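Local coordinates for protein peroxide stress regulator PerR, FUR family (Streptococcus pyogenes, PDB 4LMY) that probably binds DNA as a zinc-containing, peroxide-responsive transcription regulator of the ferric uptake regulator (FUR) family, at residues I27-I39 / K49-M61. Sequence-based numbering, arbitrary orientation.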
# COMPACT_ATOMS: atom_id res chain seq x y z
N ILE B 27 -3.25 -1.99 29.14
CA ILE B 27 -4.19 -2.02 28.04
C ILE B 27 -5.60 -2.28 28.55
O ILE B 27 -6.01 -3.43 28.71
CB ILE B 27 -3.78 -3.05 26.98
CG1 ILE B 27 -2.38 -2.72 26.45
CG2 ILE B 27 -4.77 -3.09 25.84
CD1 ILE B 27 -1.83 -3.74 25.49
N THR B 28 -6.32 -1.21 28.83
CA THR B 28 -7.70 -1.30 29.29
C THR B 28 -8.62 -1.54 28.10
O THR B 28 -8.22 -1.36 26.95
CB THR B 28 -8.14 -0.01 29.99
OG1 THR B 28 -8.15 1.07 29.05
CG2 THR B 28 -7.18 0.34 31.14
N GLU B 29 -9.86 -1.94 28.37
CA GLU B 29 -10.85 -2.13 27.32
C GLU B 29 -11.18 -0.80 26.64
O GLU B 29 -11.44 -0.75 25.43
CB GLU B 29 -12.11 -2.78 27.88
CG GLU B 29 -11.89 -4.19 28.41
CD GLU B 29 -11.41 -5.14 27.33
OE1 GLU B 29 -11.99 -5.13 26.23
OE2 GLU B 29 -10.44 -5.89 27.58
N THR B 30 -11.16 0.27 27.42
CA THR B 30 -11.41 1.61 26.90
C THR B 30 -10.29 2.03 25.96
O THR B 30 -10.54 2.61 24.90
CB THR B 30 -11.54 2.63 28.05
OG1 THR B 30 -12.77 2.40 28.76
CG2 THR B 30 -11.56 4.05 27.50
N ARG B 31 -9.06 1.71 26.34
CA ARG B 31 -7.90 2.02 25.51
C ARG B 31 -7.96 1.29 24.18
O ARG B 31 -7.65 1.86 23.13
CB ARG B 31 -6.61 1.68 26.26
CG ARG B 31 -5.34 1.95 25.47
CD ARG B 31 -4.20 2.33 26.40
NE ARG B 31 -4.38 3.67 26.96
CZ ARG B 31 -3.89 4.06 28.13
NH1 ARG B 31 -3.19 3.22 28.87
NH2 ARG B 31 -4.10 5.30 28.56
N LYS B 32 -8.37 0.03 24.22
CA LYS B 32 -8.53 -0.76 23.00
C LYS B 32 -9.62 -0.17 22.11
O LYS B 32 -9.47 -0.13 20.88
CB LYS B 32 -8.86 -2.21 23.33
CG LYS B 32 -7.67 -2.98 23.88
CD LYS B 32 -7.97 -4.47 24.00
CE LYS B 32 -8.47 -4.83 25.39
NZ LYS B 32 -8.88 -6.26 25.48
N ALA B 33 -10.71 0.28 22.72
CA ALA B 33 -11.82 0.87 21.99
C ALA B 33 -11.42 2.15 21.27
O ALA B 33 -11.81 2.39 20.13
CB ALA B 33 -12.99 1.12 22.91
N ILE B 34 -10.64 2.98 21.95
CA ILE B 34 -10.22 4.26 21.39
C ILE B 34 -9.21 4.06 20.25
O ILE B 34 -9.29 4.74 19.22
CB ILE B 34 -9.66 5.20 22.48
CG1 ILE B 34 -10.80 5.61 23.42
CG2 ILE B 34 -9.01 6.42 21.87
CD1 ILE B 34 -10.35 6.38 24.63
N ILE B 35 -8.29 3.12 20.42
CA ILE B 35 -7.34 2.77 19.37
C ILE B 35 -8.08 2.31 18.11
O ILE B 35 -7.82 2.81 17.01
CB ILE B 35 -6.36 1.68 19.82
CG1 ILE B 35 -5.46 2.21 20.93
CG2 ILE B 35 -5.51 1.20 18.64
CD1 ILE B 35 -4.73 1.13 21.70
N SER B 36 -8.99 1.36 18.28
CA SER B 36 -9.76 0.82 17.16
C SER B 36 -10.59 1.91 16.50
O SER B 36 -10.67 1.98 15.27
CB SER B 36 -10.67 -0.32 17.62
OG SER B 36 -9.92 -1.43 18.06
N TYR B 37 -11.21 2.75 17.32
CA TYR B 37 -11.99 3.87 16.83
C TYR B 37 -11.15 4.78 15.93
O TYR B 37 -11.58 5.14 14.83
CB TYR B 37 -12.57 4.68 17.99
CG TYR B 37 -13.35 5.91 17.57
CD1 TYR B 37 -12.72 7.13 17.38
CD2 TYR B 37 -14.72 5.85 17.37
CE1 TYR B 37 -13.43 8.26 17.00
CE2 TYR B 37 -15.44 6.97 16.98
CZ TYR B 37 -14.79 8.17 16.80
OH TYR B 37 -15.49 9.29 16.42
N MET B 38 -9.96 5.13 16.40
CA MET B 38 -9.07 6.03 15.68
C MET B 38 -8.58 5.40 14.38
O MET B 38 -8.46 6.08 13.35
CB MET B 38 -7.88 6.44 16.55
CG MET B 38 -8.26 7.34 17.72
SD MET B 38 -9.15 8.81 17.19
CE MET B 38 -7.92 9.59 16.14
N ILE B 39 -8.29 4.10 14.43
CA ILE B 39 -7.85 3.37 13.24
C ILE B 39 -8.94 3.34 12.18
O ILE B 39 -8.66 3.53 10.99
CB ILE B 39 -7.45 1.92 13.61
CG1 ILE B 39 -6.14 1.93 14.39
CG2 ILE B 39 -7.30 1.06 12.36
CD1 ILE B 39 -5.72 0.59 14.89
N LYS B 49 -15.81 14.54 19.86
CA LYS B 49 -16.41 13.60 18.91
C LYS B 49 -16.15 12.16 19.33
O LYS B 49 -17.07 11.34 19.36
CB LYS B 49 -15.89 13.83 17.50
CG LYS B 49 -16.37 12.79 16.49
CD LYS B 49 -17.35 13.38 15.50
CE LYS B 49 -17.96 12.30 14.62
NZ LYS B 49 -19.17 11.68 15.23
N ILE B 50 -14.89 11.86 19.65
CA ILE B 50 -14.52 10.54 20.14
C ILE B 50 -15.35 10.20 21.37
O ILE B 50 -15.93 9.12 21.46
CB ILE B 50 -13.03 10.49 20.53
CG1 ILE B 50 -12.14 10.84 19.33
CG2 ILE B 50 -12.67 9.12 21.08
CD1 ILE B 50 -10.68 11.02 19.68
N TYR B 51 -15.39 11.14 22.31
CA TYR B 51 -16.15 10.97 23.54
C TYR B 51 -17.63 10.68 23.27
O TYR B 51 -18.19 9.75 23.84
CB TYR B 51 -16.00 12.23 24.41
CG TYR B 51 -16.95 12.30 25.58
CD1 TYR B 51 -16.96 11.32 26.56
CD2 TYR B 51 -17.84 13.36 25.72
CE1 TYR B 51 -17.83 11.38 27.63
CE2 TYR B 51 -18.71 13.44 26.78
CZ TYR B 51 -18.70 12.44 27.74
OH TYR B 51 -19.57 12.51 28.81
N ARG B 52 -18.24 11.47 22.40
CA ARG B 52 -19.66 11.30 22.09
C ARG B 52 -19.97 9.98 21.38
O ARG B 52 -21.01 9.37 21.63
CB ARG B 52 -20.18 12.48 21.26
CG ARG B 52 -20.42 13.75 22.07
CD ARG B 52 -21.09 14.84 21.24
NE ARG B 52 -20.16 15.52 20.35
CZ ARG B 52 -20.02 15.25 19.05
NH1 ARG B 52 -20.77 14.31 18.48
NH2 ARG B 52 -19.14 15.92 18.32
N ASP B 53 -19.07 9.55 20.50
CA ASP B 53 -19.29 8.33 19.73
C ASP B 53 -19.12 7.05 20.55
O ASP B 53 -19.80 6.06 20.29
CB ASP B 53 -18.36 8.29 18.51
CG ASP B 53 -18.82 9.21 17.40
OD1 ASP B 53 -19.96 9.71 17.47
OD2 ASP B 53 -18.04 9.43 16.45
N LEU B 54 -18.22 7.08 21.52
CA LEU B 54 -17.95 5.90 22.33
C LEU B 54 -18.78 5.85 23.61
O LEU B 54 -18.89 4.80 24.25
CB LEU B 54 -16.46 5.80 22.66
CG LEU B 54 -15.54 5.47 21.49
CD1 LEU B 54 -14.08 5.57 21.89
CD2 LEU B 54 -15.85 4.08 20.97
N GLN B 55 -19.35 6.99 23.98
CA GLN B 55 -20.20 7.10 25.17
C GLN B 55 -21.26 6.00 25.36
O GLN B 55 -21.40 5.48 26.47
CB GLN B 55 -20.84 8.50 25.25
CG GLN B 55 -21.97 8.62 26.27
CD GLN B 55 -21.50 8.44 27.69
OE1 GLN B 55 -20.32 8.61 28.00
NE2 GLN B 55 -22.42 8.10 28.59
N PRO B 56 -22.02 5.66 24.30
CA PRO B 56 -23.02 4.59 24.47
C PRO B 56 -22.45 3.24 24.92
O PRO B 56 -23.04 2.59 25.79
CB PRO B 56 -23.64 4.46 23.08
CG PRO B 56 -23.46 5.81 22.48
CD PRO B 56 -22.13 6.28 22.97
N ASN B 57 -21.33 2.83 24.33
CA ASN B 57 -20.70 1.56 24.71
C ASN B 57 -19.93 1.66 26.02
O ASN B 57 -19.67 0.66 26.68
CB ASN B 57 -19.78 1.06 23.60
CG ASN B 57 -20.52 0.23 22.56
OD1 ASN B 57 -21.62 -0.26 22.81
ND2 ASN B 57 -19.91 0.06 21.40
N PHE B 58 -19.57 2.89 26.40
CA PHE B 58 -18.80 3.11 27.62
C PHE B 58 -19.41 4.23 28.46
O PHE B 58 -18.96 5.37 28.39
CB PHE B 58 -17.34 3.43 27.27
CG PHE B 58 -16.62 2.31 26.59
CD1 PHE B 58 -15.88 1.40 27.33
CD2 PHE B 58 -16.68 2.15 25.22
CE1 PHE B 58 -15.22 0.35 26.71
CE2 PHE B 58 -16.03 1.11 24.59
CZ PHE B 58 -15.29 0.21 25.34
N PRO B 59 -20.43 3.89 29.26
CA PRO B 59 -21.15 4.86 30.10
C PRO B 59 -20.24 5.51 31.13
O PRO B 59 -20.52 6.62 31.58
CB PRO B 59 -22.20 3.99 30.81
CG PRO B 59 -22.35 2.79 29.94
CD PRO B 59 -20.99 2.53 29.39
N ASN B 60 -19.16 4.82 31.50
CA ASN B 60 -18.23 5.33 32.50
C ASN B 60 -17.08 6.12 31.89
O ASN B 60 -16.13 6.48 32.58
CB ASN B 60 -17.69 4.17 33.35
CG ASN B 60 -17.13 3.03 32.51
OD1 ASN B 60 -16.54 3.26 31.45
ND2 ASN B 60 -17.34 1.81 32.97
N MET B 61 -17.16 6.38 30.58
CA MET B 61 -16.14 7.16 29.90
C MET B 61 -16.42 8.65 30.07
O MET B 61 -17.56 9.09 29.95
CB MET B 61 -16.08 6.81 28.41
CG MET B 61 -15.10 7.66 27.61
SD MET B 61 -15.13 7.34 25.83
CE MET B 61 -14.17 5.83 25.74
O HOH W 1 -14.56 3.93 30.05
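Helices 29-39 and 49-54 cross steeply, their axes 11.3 Å apart at closest approach and their N-to-C directions 113° apart, with the CA atoms of Ala33 and Leu54, and of Ile34 and Ile50, nearest each other across the crossing. Tyr37 is a knob in the hole made by Lys49, Ile50, Asp53 and Leu54. Its CG lies anti to the backbone N (chi1 178°), which carries the ring across to helix 49-54. There Tyr37 OH donates to Asp53 OD2 at 2.6 Å, on the anti side of the carboxylate, while Lys49 NZ meets the same oxygen, Asp53 OD2, from the syn side at 2.8 Å in a salt bridge. This double grip probably keeps the carboxylate ionised. Tyr37 CE1 touches Ile50 CG1 at 3.7 Å, and Met38 SD touches Ile50 CD1. Nearer the start of helix 29-39, Ile34 CG1 packs on Leu54 CD1 (3.6 Å), Thr30 CG2 meets Met61 CE, and Ala33 CB reaches Phe58 CZ at 3.5 Å. Both helices belong to the N-terminal winged-helix DNA-binding domain of FUR-family regulators; helix 63-75, probably the recognition helix, packs against Thr30, Ile34 and Ile50, helix 12-22 touches Ile35, and strand 91-94 covers Met38.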